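Local coordinates for protein cellobiose 2-epimerase (Spirochaeta thermophila DSM 6192, PDB 5ZIG) that probably catalyses the reversible epimerisation of cellobiose to 4-O-beta-D-glucopyranosyl-D-mannose, turning the reducing glucose into mannose, at residues P186-M191 / A243-G248; R290-H295 / A341-R346; N301-R304 / S308-R311; V317-F322 / S387-E392. One frame throughout, in Å; residues are numbered along the deposited sequence.

Contact 1. Residues P186-M191 / A243-G248; sequences PAPKTM and APMGGG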
loop_
_atom_site.group_PDB
_atom_site.type_symbol
_atom_site.label_atom_id
_atom_site.label_comp_id
_atom_site.label_asym_id
_atom_site.label_seq_id
_atom_site.Cartn_x
_atom_site.Cartn_y
_atom_site.Cartn_z
ATOM N N PRO A 186 24.134 -3.844 4.490
ATOM C CA PRO A 186 22.791 -3.688 3.919
ATOM C C PRO A 186 22.040 -5.014 3.923
ATOM O O PRO A 186 22.632 -6.101 3.927
ATOM C CB PRO A 186 23.063 -3.182 2.493
ATOM C CG PRO A 186 24.470 -3.638 2.183
ATOM C CD PRO A 186 25.213 -3.723 3.487
ATOM N N ALA A 187 20.708 -4.910 3.951
ATOM C CA ALA A 187 19.878 -6.105 4.098
ATOM C C ALA A 187 19.501 -6.659 2.727
ATOM O O ALA A 187 19.026 -5.902 1.871
ATOM C CB ALA A 187 18.614 -5.787 4.897
ATOM N N PRO A 188 19.727 -7.949 2.462
ATOM C CA PRO A 188 19.317 -8.503 1.162
ATOM C C PRO A 188 17.810 -8.674 1.019
ATOM O O PRO A 188 17.323 -8.732 -0.120
ATOM C CB PRO A 188 20.049 -9.859 1.106
ATOM C CG PRO A 188 21.121 -9.784 2.188
ATOM C CD PRO A 188 20.493 -8.927 3.253
ATOM N N LYS A 189 17.057 -8.724 2.125
ATOM C CA LYS A 189 15.605 -8.864 2.062
ATOM C C LYS A 189 14.919 -7.935 3.070
ATOM O O LYS A 189 15.460 -7.644 4.144
ATOM C CB LYS A 189 15.203 -10.324 2.309
ATOM C CG LYS A 189 15.615 -11.275 1.192
ATOM C CD LYS A 189 15.592 -12.728 1.635
ATOM C CE LYS A 189 15.999 -13.642 0.462
ATOM N NZ LYS A 189 16.044 -15.091 0.831
ATOM N N THR A 190 13.716 -7.466 2.712
ATOM C CA THR A 190 12.921 -6.599 3.582
ATOM C C THR A 190 11.470 -7.093 3.639
ATOM O O THR A 190 10.935 -7.593 2.638
ATOM C CB THR A 190 12.971 -5.095 3.113
ATOM O OG1 THR A 190 12.278 -4.930 1.868
ATOM C CG2 THR A 190 14.414 -4.589 2.952
ATOM N N MET A 191 10.845 -6.972 4.826
ATOM C CA MET A 191 9.410 -7.248 4.958
ATOM C C MET A 191 8.618 -6.369 4.008
ATOM O O MET A 191 7.668 -6.822 3.362
ATOM C CB MET A 191 8.984 -7.037 6.423
ATOM C CG MET A 191 7.494 -6.728 6.801
ATOM S SD MET A 191 6.807 -5.145 6.274
ATOM C CE MET A 191 7.726 -4.066 7.400
ATOM N N ALA A 243 17.836 -14.579 8.600
ATOM C CA ALA A 243 18.233 -14.104 9.907
ATOM C C ALA A 243 17.795 -12.647 10.074
ATOM O O ALA A 243 17.917 -11.845 9.134
ATOM C CB ALA A 243 19.749 -14.248 10.089
ATOM N N PRO A 244 17.260 -12.277 11.240
ATOM C CA PRO A 244 16.889 -10.875 11.485
ATOM C C PRO A 244 18.088 -9.935 11.432
ATOM O O PRO A 244 19.150 -10.216 11.988
ATOM C CB PRO A 244 16.286 -10.921 12.891
ATOM C CG PRO A 244 15.823 -12.343 13.036
ATOM C CD PRO A 244 16.823 -13.163 12.333
ATOM N N MET A 245 17.909 -8.798 10.772
ATOM C CA MET A 245 18.921 -7.753 10.768
ATOM C C MET A 245 18.344 -6.482 11.379
ATOM O O MET A 245 17.183 -6.141 11.133
ATOM C CB MET A 245 19.428 -7.475 9.352
ATOM C CG MET A 245 20.183 -8.639 8.740
ATOM S SD MET A 245 20.548 -8.380 6.992
ATOM C CE MET A 245 21.666 -6.970 7.056
ATOM N N GLY A 246 19.157 -5.792 12.182
ATOM C CA GLY A 246 18.694 -4.572 12.817
ATOM C C GLY A 246 17.518 -4.838 13.733
ATOM O O GLY A 246 17.431 -5.879 14.393
ATOM N N GLY A 247 16.591 -3.897 13.776
ATOM C CA GLY A 247 15.412 -4.083 14.593
ATOM C C GLY A 247 14.349 -3.057 14.281
ATOM O O GLY A 247 14.336 -2.454 13.208
ATOM N N GLY A 248 13.450 -2.874 15.235
ATOM C CA GLY A 248 12.441 -1.840 15.150
ATOM C C GLY A 248 11.088 -2.377 14.720
ATOM O O GLY A 248 10.947 -3.491 14.208
#
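The thioether of M245 lies over the backbone of A187 and against CD of P188. Its sulfur, SD, sits 3.8 Å from CD of P188 and 3.9 Å from CB of A187. The terminal methyl carries on along the chain: CE comes within 3.6 Å of CA of A187 and ends 3.4 Å from the carbonyl O of P186. That reach depends on the shape of the side chain. CG stands beside the backbone N, chi2 is extended, and only the last torsion bends (chi3 65°), turning the methyl along the 186-188 backbone instead of straight past it. The M245 chain crosses the P188 ring at about a right angle, so the two meet through few atoms. A187 suits its place because its methyl points at M245 and is small enough to let the sulfur and CE settle close to the backbone.

Strand 189-190 and the short, weakly bonded strand 244-245 are the two outer strands of a small antiparallel sheet, with 237-238 between them. M245 therefore spans the middle strand, and both it and A187 also pack on Y237. With an alanine here, A187 and P188 would probably lose the sulfur and methyl that fill the space between them and strand 244-245.

All of the contact rests on carbon, sulfur and one carbonyl oxygen, so the grip is nonpolar and weakly directional; backbone bonds of K189 with F238 and of M245 with Y237 tie both outer strands to 237-238, so the sheet, more than this contact, probably sets the separation of the two segments.

Contact 2. Residues R290-H295 / A341-R346; sequences RALDTH and ACTVWR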
loop_
_atom_site.group_PDB
_atom_site.type_symbol
_atom_site.label_atom_id
_atom_site.label_comp_id
_atom_site.label_asym_id
_atom_site.label_seq_id
_atom_site.Cartn_x
_atom_site.Cartn_y
_atom_site.Cartn_z
ATOM N N ARG A 290 -3.918 -1.925 21.446
ATOM C CA ARG A 290 -3.347 -1.422 22.690
ATOM C C ARG A 290 -2.370 -0.281 22.436
ATOM O O ARG A 290 -2.297 0.654 23.238
ATOM C CB ARG A 290 -2.664 -2.558 23.461
ATOM C CG ARG A 290 -3.632 -3.484 24.213
ATOM C CD ARG A 290 -2.887 -4.507 25.078
ATOM N NE ARG A 290 -1.919 -5.299 24.311
ATOM C CZ ARG A 290 -2.099 -6.568 23.945
ATOM N NH1 ARG A 290 -3.209 -7.215 24.273
ATOM N NH2 ARG A 290 -1.164 -7.191 23.244
ATOM N N ALA A 291 -1.626 -0.327 21.326
ATOM C CA ALA A 291 -0.751 0.790 20.982
ATOM C C ALA A 291 -1.547 2.053 20.668
ATOM O O ALA A 291 -1.085 3.157 20.962
ATOM C CB ALA A 291 0.149 0.416 19.789
ATOM N N LEU A 292 -2.737 1.918 20.067
ATOM C CA LEU A 292 -3.571 3.089 19.824
ATOM C C LEU A 292 -4.062 3.685 21.136
ATOM O O LEU A 292 -4.185 4.912 21.274
ATOM C CB LEU A 292 -4.761 2.712 18.937
ATOM C CG LEU A 292 -5.554 3.876 18.346
ATOM C CD1 LEU A 292 -4.933 4.309 17.043
ATOM C CD2 LEU A 292 -7.015 3.488 18.135
ATOM N N ASP A 293 -4.327 2.824 22.114
ATOM C CA ASP A 293 -4.777 3.275 23.422
ATOM C C ASP A 293 -3.644 3.952 24.185
ATOM O O ASP A 293 -3.795 5.084 24.653
ATOM C CB ASP A 293 -5.348 2.091 24.201
ATOM C CG ASP A 293 -6.800 1.812 23.843
ATOM O OD1 ASP A 293 -7.426 2.665 23.177
ATOM O OD2 ASP A 293 -7.314 0.735 24.208
ATOM N N THR A 294 -2.490 3.280 24.293
ATOM C CA THR A 294 -1.325 3.901 24.923
ATOM C C THR A 294 -1.033 5.275 24.327
ATOM O O THR A 294 -0.724 6.226 25.057
ATOM C CB THR A 294 -0.086 3.011 24.766
ATOM O OG1 THR A 294 -0.258 1.792 25.495
ATOM C CG2 THR A 294 1.167 3.734 25.279
ATOM N N HIS A 295 -1.121 5.396 23.004
ATOM C CA HIS A 295 -0.712 6.605 22.307
ATOM C C HIS A 295 -1.877 7.541 22.009
ATOM O O HIS A 295 -1.739 8.435 21.162
ATOM C CB HIS A 295 0.036 6.244 21.017
ATOM C CG HIS A 295 1.444 5.796 21.254
ATOM N ND1 HIS A 295 1.794 4.467 21.369
ATOM C CD2 HIS A 295 2.586 6.501 21.430
ATOM C CE1 HIS A 295 3.093 4.373 21.594
ATOM N NE2 HIS A 295 3.597 5.594 21.633
ATOM N N ALA A 341 -11.402 2.057 14.713
ATOM C CA ALA A 341 -11.523 2.616 13.367
ATOM C C ALA A 341 -12.156 4.006 13.392
ATOM O O ALA A 341 -11.604 4.964 12.846
ATOM C CB ALA A 341 -12.346 1.690 12.477
ATOM N N CYS A 342 -13.343 4.119 13.995
ATOM C CA CYS A 342 -13.986 5.423 14.127
ATOM C C CYS A 342 -13.037 6.441 14.750
ATOM O O CYS A 342 -12.939 7.573 14.271
ATOM C CB CYS A 342 -15.278 5.309 14.952
ATOM S SG CYS A 342 -16.585 4.180 14.291
ATOM N N THR A 343 -12.322 6.049 15.809
ATOM C CA THR A 343 -11.368 6.954 16.452
ATOM C C THR A 343 -10.279 7.393 15.485
ATOM O O THR A 343 -9.930 8.579 15.421
ATOM C CB THR A 343 -10.745 6.272 17.677
ATOM O OG1 THR A 343 -11.724 6.173 18.713
ATOM C CG2 THR A 343 -9.542 7.057 18.203
ATOM N N VAL A 344 -9.711 6.440 14.739
ATOM C CA VAL A 344 -8.655 6.777 13.792
ATOM C C VAL A 344 -9.204 7.684 12.703
ATOM O O VAL A 344 -8.559 8.666 12.316
ATOM C CB VAL A 344 -8.019 5.491 13.214
ATOM C CG1 VAL A 344 -7.254 5.791 11.921
ATOM C CG2 VAL A 344 -7.085 4.876 14.245
ATOM N N TRP A 345 -10.420 7.400 12.221
ATOM C CA TRP A 345 -10.964 8.193 11.122
ATOM C C TRP A 345 -11.223 9.630 11.557
ATOM O O TRP A 345 -10.986 10.572 10.792
ATOM C CB TRP A 345 -12.260 7.575 10.583
ATOM C CG TRP A 345 -12.796 8.408 9.451
ATOM C CD1 TRP A 345 -13.871 9.251 9.482
ATOM C CD2 TRP A 345 -12.234 8.523 8.136
ATOM N NE1 TRP A 345 -14.031 9.869 8.256
ATOM C CE2 TRP A 345 -13.034 9.447 7.417
ATOM C CE3 TRP A 345 -11.134 7.928 7.491
ATOM C CZ2 TRP A 345 -12.773 9.787 6.091
ATOM C CZ3 TRP A 345 -10.883 8.264 6.183
ATOM C CH2 TRP A 345 -11.690 9.201 5.498
ATOM N N ARG A 346 -11.725 9.808 12.782
ATOM C CA ARG A 346 -11.908 11.145 13.333
ATOM C C ARG A 346 -10.581 11.892 13.387
ATOM O O ARG A 346 -10.511 13.078 13.042
ATOM C CB ARG A 346 -12.545 11.035 14.729
ATOM C CG ARG A 346 -13.036 12.344 15.323
ATOM C CD ARG A 346 -13.847 13.141 14.316
ATOM N NE ARG A 346 -14.439 14.330 14.922
ATOM C CZ ARG A 346 -14.985 15.323 14.229
ATOM N NH1 ARG A 346 -15.007 15.260 12.901
ATOM N NH2 ARG A 346 -15.508 16.373 14.861
#
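L292 pushes its two methyls from helix 275-294 toward helix 336-352, where V344 and T343 receive them. CD1 is the leading branch, at 3.6 Å from CG2 of V344, and CD2 lies 4.1 Å from that same methyl, so a single valine branch fits against the fork of the leucine. With CG of L292 anti to the backbone N (chi1 -167°), the fork is carried out from its own helix far enough to bridge backbones whose nearest CA atoms, those of L292 and V344, are 8.7 Å apart. A leucine suits such a span, being long and branched at its end; the valine opposite is branched at CB and offers its methyl close to the backbone.

V344 divides its two branches between neighbours. CG2 stands beside the backbone N and faces L292, whereas CG1 is turned to helix 315-332, on which V344 also packs through F325. This is helix packing in the (alpha/alpha)6 barrel expected of the N-acylglucosamine 2-epimerase family, in which helical hairpins form an inner and an outer ring.

T343 completes the contact from the flank with its methyl: CG2 is 4.4 Å from CD2 of L292. Its hydroxyl is bonded to the carbonyl of D339, one turn back in its own helix, so that the threonine can show carbon to the leucine. The helix ends at T294, and H295, the first residue past it, donates from ND1 to O of A291 over 3.2 Å, the acceptor lying in the imidazole plane; that oxygen also takes the backbone N-H of H295.

Contact 3. Residues N301-R304 / S308-R311; sequences NEQR and SVDR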
loop_
_atom_site.group_PDB
_atom_site.type_symbol
_atom_site.label_atom_id
_atom_site.label_comp_id
_atom_site.label_asym_id
_atom_site.label_seq_id
_atom_site.Cartn_x
_atom_site.Cartn_y
_atom_site.Cartn_z
ATOM N N ASN A 301 4.671 6.457 14.422
ATOM C CA ASN A 301 5.211 6.018 13.145
ATOM C C ASN A 301 6.053 4.757 13.298
ATOM O O ASN A 301 5.840 3.771 12.583
ATOM C CB ASN A 301 6.028 7.124 12.496
ATOM C CG ASN A 301 6.543 6.713 11.144
ATOM O OD1 ASN A 301 5.857 6.007 10.398
ATOM N ND2 ASN A 301 7.749 7.142 10.816
ATOM N N GLU A 302 7.002 4.756 14.231
ATOM C CA GLU A 302 7.780 3.548 14.407
ATOM C C GLU A 302 8.460 3.546 15.762
ATOM O O GLU A 302 8.670 4.589 16.387
ATOM C CB GLU A 302 8.841 3.393 13.306
ATOM C CG GLU A 302 10.022 4.325 13.491
ATOM C CD GLU A 302 11.161 4.039 12.520
ATOM O OE1 GLU A 302 11.412 2.848 12.222
ATOM O OE2 GLU A 302 11.800 5.007 12.059
ATOM N N GLN A 303 8.804 2.343 16.196
ATOM C CA GLN A 303 9.724 2.124 17.298
ATOM C C GLN A 303 11.109 1.904 16.706
ATOM O O GLN A 303 11.313 0.955 15.937
ATOM C CB GLN A 303 9.282 0.920 18.124
ATOM C CG GLN A 303 10.076 0.690 19.388
ATOM C CD GLN A 303 9.215 0.072 20.479
ATOM O OE1 GLN A 303 9.073 -1.147 20.557
ATOM N NE2 GLN A 303 8.622 0.920 21.313
ATOM N N ARG A 304 12.049 2.787 17.038
ATOM C CA ARG A 304 13.406 2.637 16.535
ATOM C C ARG A 304 14.078 1.417 17.160
ATOM O O ARG A 304 13.604 0.849 18.151
ATOM C CB ARG A 304 14.212 3.904 16.820
ATOM C CG ARG A 304 13.605 5.115 16.160
ATOM C CD ARG A 304 14.555 6.276 16.162
ATOM N NE ARG A 304 13.872 7.525 15.843
ATOM C CZ ARG A 304 13.239 8.291 16.728
ATOM N NH1 ARG A 304 13.186 7.943 18.009
ATOM N NH2 ARG A 304 12.659 9.416 16.322
ATOM N N SER A 308 13.271 3.958 21.398
ATOM C CA SER A 308 12.579 5.231 21.245
ATOM C C SER A 308 11.550 5.132 20.123
ATOM O O SER A 308 11.610 4.248 19.262
ATOM C CB SER A 308 13.567 6.370 20.959
ATOM O OG SER A 308 14.182 6.249 19.673
ATOM N N VAL A 309 10.590 6.055 20.138
ATOM C CA VAL A 309 9.440 6.000 19.242
ATOM C C VAL A 309 9.370 7.290 18.445
ATOM O O VAL A 309 9.452 8.387 19.015
ATOM C CB VAL A 309 8.123 5.758 20.009
ATOM C CG1 VAL A 309 6.940 5.715 19.035
ATOM C CG2 VAL A 309 8.197 4.472 20.806
ATOM N N ASP A 310 9.238 7.158 17.131
ATOM C CA ASP A 310 8.896 8.295 16.283
ATOM C C ASP A 310 7.393 8.506 16.417
ATOM O O ASP A 310 6.601 7.694 15.928
ATOM C CB ASP A 310 9.300 8.039 14.833
ATOM C CG ASP A 310 8.881 9.166 13.901
ATOM O OD1 ASP A 310 8.376 10.186 14.385
ATOM O OD2 ASP A 310 9.063 9.050 12.670
ATOM N N ARG A 311 6.997 9.576 17.095
ATOM C CA ARG A 311 5.589 9.764 17.394
ATOM C C ARG A 311 4.888 10.596 16.344
ATOM O O ARG A 311 3.732 10.990 16.545
ATOM C CB ARG A 311 5.429 10.375 18.787
ATOM C CG ARG A 311 5.852 9.408 19.875
ATOM C CD ARG A 311 6.177 10.103 21.178
ATOM N NE ARG A 311 6.391 9.125 22.243
ATOM C CZ ARG A 311 7.549 8.959 22.877
ATOM N NH1 ARG A 311 8.585 9.708 22.553
ATOM N NH2 ARG A 311 7.669 8.050 23.834
#
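N301-R304 and S308-R311 run antiparallel as the two arms of a beta hairpin, with E302 facing D310 as a hydrogen-bonded pair and Q303 facing V309 as a non-hydrogen-bonded one. N301 adds a classic beta bulge: its N donates to O of D310 at 2.7 Å, and the N of E302 turns to that same oxygen in a weak bond of 3.4 Å. N of D310 returns a 2.7 Å bond to O of E302, and N of R304 closes the end nearest the turn on O of S308 at 2.7 Å.

The bulge lets N301 lean toward the other strand. Its ND2 gives a nearly straight bond (171°) to OD2 of D310 at 3.0 Å, leaving in the amide plane but meeting the carboxylate from above its plane; the two planes are almost perpendicular. The other oxygen, OD1, takes the N-H of A312, so an aspartate suits this position by serving both strands. On the face of Q303 and V309, NE2 of Q303 lies 3.6 Å from CG2 of the valine.

R304 folds back over the strand. NH1 donates in the guanidinium plane to OG of S308 at 2.6 Å, while CB of D310 lies over one face, 3.9 Å from NH2. OG of S308 also bonds to OD1 of D306 in the turn, an arrangement consistent with a hydroxyl that accepts from the arginine and gives its proton to the aspartate. The carboxylates of E302 and D310 stay apart on their shared face, and R304, though not in contact with the D310 carboxylate, may partly offset its charge.

Contact 4. Residues V317-F322 / S387-E392; sequences VQAEAF and SRACLE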
loop_
_atom_site.group_PDB
_atom_site.type_symbol
_atom_site.label_atom_id
_atom_site.label_comp_id
_atom_site.label_asym_id
_atom_site.label_seq_id
_atom_site.Cartn_x
_atom_site.Cartn_y
_atom_site.Cartn_z
ATOM N N VAL A 317 -0.098 5.477 7.814
ATOM C CA VAL A 317 -0.184 4.694 8.982
ATOM C C VAL A 317 -1.624 4.765 9.563
ATOM O O VAL A 317 -2.163 3.789 9.982
ATOM C CB VAL A 317 0.875 5.180 9.972
ATOM C CG1 VAL A 317 0.737 4.565 11.323
ATOM C CG2 VAL A 317 2.264 4.929 9.451
ATOM N N GLN A 318 -2.197 5.962 9.556
ATOM C CA GLN A 318 -3.519 6.185 10.082
ATOM C C GLN A 318 -4.513 5.547 9.151
ATOM O O GLN A 318 -5.411 4.881 9.586
ATOM C CB GLN A 318 -3.814 7.677 10.304
ATOM C CG GLN A 318 -2.760 8.432 11.038
ATOM C CD GLN A 318 -2.177 7.743 12.249
ATOM O OE1 GLN A 318 -2.857 7.293 13.100
ATOM N NE2 GLN A 318 -0.871 7.734 12.325
ATOM N N ALA A 319 -4.297 5.767 7.870
ATOM C CA ALA A 319 -5.124 5.215 6.866
ATOM C C ALA A 319 -5.160 3.708 6.985
ATOM O O ALA A 319 -6.196 3.133 6.996
ATOM C CB ALA A 319 -4.651 5.615 5.513
ATOM N N GLU A 320 -4.004 3.093 7.091
ATOM C CA GLU A 320 -3.976 1.636 7.170
ATOM C C GLU A 320 -4.543 1.135 8.485
ATOM O O GLU A 320 -5.122 0.046 8.534
ATOM C CB GLU A 320 -2.550 1.113 6.991
ATOM C CG GLU A 320 -1.984 1.360 5.613
ATOM C CD GLU A 320 -2.873 0.811 4.556
ATOM O OE1 GLU A 320 -3.562 -0.196 4.845
ATOM O OE2 GLU A 320 -2.898 1.381 3.446
ATOM N N ALA A 321 -4.346 1.894 9.560
ATOM C CA ALA A 321 -4.953 1.526 10.828
ATOM C C ALA A 321 -6.473 1.538 10.721
ATOM O O ALA A 321 -7.141 0.682 11.305
ATOM C CB ALA A 321 -4.462 2.457 11.932
ATOM N N PHE A 322 -7.027 2.446 9.916
ATOM C CA PHE A 322 -8.472 2.454 9.677
ATOM C C PHE A 322 -8.937 1.157 8.999
ATOM O O PHE A 322 -9.838 0.468 9.499
ATOM C CB PHE A 322 -8.834 3.685 8.835
ATOM C CG PHE A 322 -10.268 3.775 8.476
ATOM C CD1 PHE A 322 -11.245 3.921 9.475
ATOM C CD2 PHE A 322 -10.664 3.726 7.150
ATOM C CE1 PHE A 322 -12.586 4.012 9.143
ATOM C CE2 PHE A 322 -12.004 3.804 6.806
ATOM C CZ PHE A 322 -12.971 3.956 7.806
ATOM N N SER A 387 -6.930 6.863 -0.921
ATOM C CA SER A 387 -8.010 6.472 -1.763
ATOM C C SER A 387 -8.409 5.044 -1.431
ATOM O O SER A 387 -9.563 4.758 -1.373
ATOM C CB SER A 387 -7.697 6.495 -3.212
ATOM O OG SER A 387 -7.683 7.763 -3.750
ATOM N N ARG A 388 -7.442 4.147 -1.302
ATOM C CA ARG A 388 -7.785 2.781 -0.937
ATOM C C ARG A 388 -8.579 2.746 0.360
ATOM O O ARG A 388 -9.560 2.002 0.475
ATOM C CB ARG A 388 -6.529 1.926 -0.786
ATOM C CG ARG A 388 -6.847 0.432 -0.513
ATOM C CD ARG A 388 -5.629 -0.478 -0.708
ATOM N NE ARG A 388 -4.599 -0.254 0.309
ATOM C CZ ARG A 388 -3.506 -1.007 0.476
ATOM N NH1 ARG A 388 -3.286 -2.069 -0.295
ATOM N NH2 ARG A 388 -2.625 -0.697 1.418
ATOM N N ALA A 389 -8.145 3.525 1.355
ATOM C CA ALA A 389 -8.793 3.494 2.657
ATOM C C ALA A 389 -10.232 3.933 2.538
ATOM O O ALA A 389 -11.098 3.399 3.227
ATOM C CB ALA A 389 -8.032 4.368 3.652
ATOM N N CYS A 390 -10.510 4.844 1.608
ATOM C CA CYS A 390 -11.881 5.263 1.356
ATOM C C CYS A 390 -12.671 4.170 0.641
ATOM O O CYS A 390 -13.821 3.886 1.004
ATOM C CB CYS A 390 -11.885 6.557 0.535
ATOM S SG CYS A 390 -11.223 8.016 1.368
ATOM N N LEU A 391 -12.073 3.555 -0.388
ATOM C CA LEU A 391 -12.755 2.484 -1.114
ATOM C C LEU A 391 -12.946 1.253 -0.238
ATOM O O LEU A 391 -14.024 0.656 -0.222
ATOM C CB LEU A 391 -11.978 2.118 -2.381
ATOM C CG LEU A 391 -12.039 3.189 -3.481
ATOM C CD1 LEU A 391 -10.872 3.021 -4.450
ATOM C CD2 LEU A 391 -13.380 3.185 -4.228
ATOM N N GLU A 392 -11.909 0.863 0.502
ATOM C CA GLU A 392 -12.048 -0.239 1.441
ATOM C C GLU A 392 -13.056 0.095 2.544
ATOM O O GLU A 392 -13.882 -0.748 2.909
ATOM C CB GLU A 392 -10.685 -0.587 2.046
ATOM C CG GLU A 392 -9.788 -1.400 1.095
ATOM C CD GLU A 392 -10.295 -2.822 0.871
ATOM O OE1 GLU A 392 -10.781 -3.465 1.843
ATOM O OE2 GLU A 392 -10.210 -3.301 -0.283
HETATM O O HOH W 1 -5.182 1.987 1.964
#
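R388 reaches from helix 384-402 to E320 on helix 315-332. Beyond CB, CG lies anti to the backbone N and the chain stays extended to CD; the bend at chi3 (68°) then swings the guanidinium round toward the glutamate. NE donates to a water at 2.8 Å that in turn donates a hydrogen bond to OE2 of E320, also at 2.8 Å. NH2 reaches that oxygen directly in a salt bridge of 2.9 Å, nearly straight (167°). Both partners lie in the guanidinium plane, yet NH2 meets the carboxylate from well above its plane. NH2 also pairs with E256, and NH1 with E199, so three acids, E320, E256 and E199, share this buried arginine. An ethanediol, probably from the crystallisation liquor, lies about 4 Å from the R388 side chain.

Both carboxylate oxygens of E320 are engaged: OE2 takes H385 besides R388 and the water, and OE1 takes W259. Were E320 an alanine, R388 would probably lose its direct salt bridge here, and the water, W259 and H385 their carboxylate partner.

Below the charges the helices meet through two alanines and the edge of F322. CB of A319 is 4.1 Å from CB of A389, and F322 presents CE2 to O of A389 at 3.7 Å. The axes come within 9.2 Å and run nearly parallel, at 16°, consistent with neighbouring, probably inner, helices of an (alpha/alpha)6 barrel.

Contact 1 comes first along the chain and closes before the others open. The second segment of contact 1 leads into strand 249-250, which pairs with strand 302-303 of contact 3, although the two centres are about 17 Å apart. Contact 3 in turn lies between the two segments of contact 2, and strand 309-314 runs straight into helix 315-332 of contact 4. Contacts 2 and 4 alternate along the sequence, and their centres are about 13 Å apart; V344 and F322 join them where helices 315-332 and 336-352 pack. The centres of contacts 1, 2 and 3 lie about 20 Å from the chain centre and that of contact 4 about 9 Å, so strand loops and helix packing are joined within one domain.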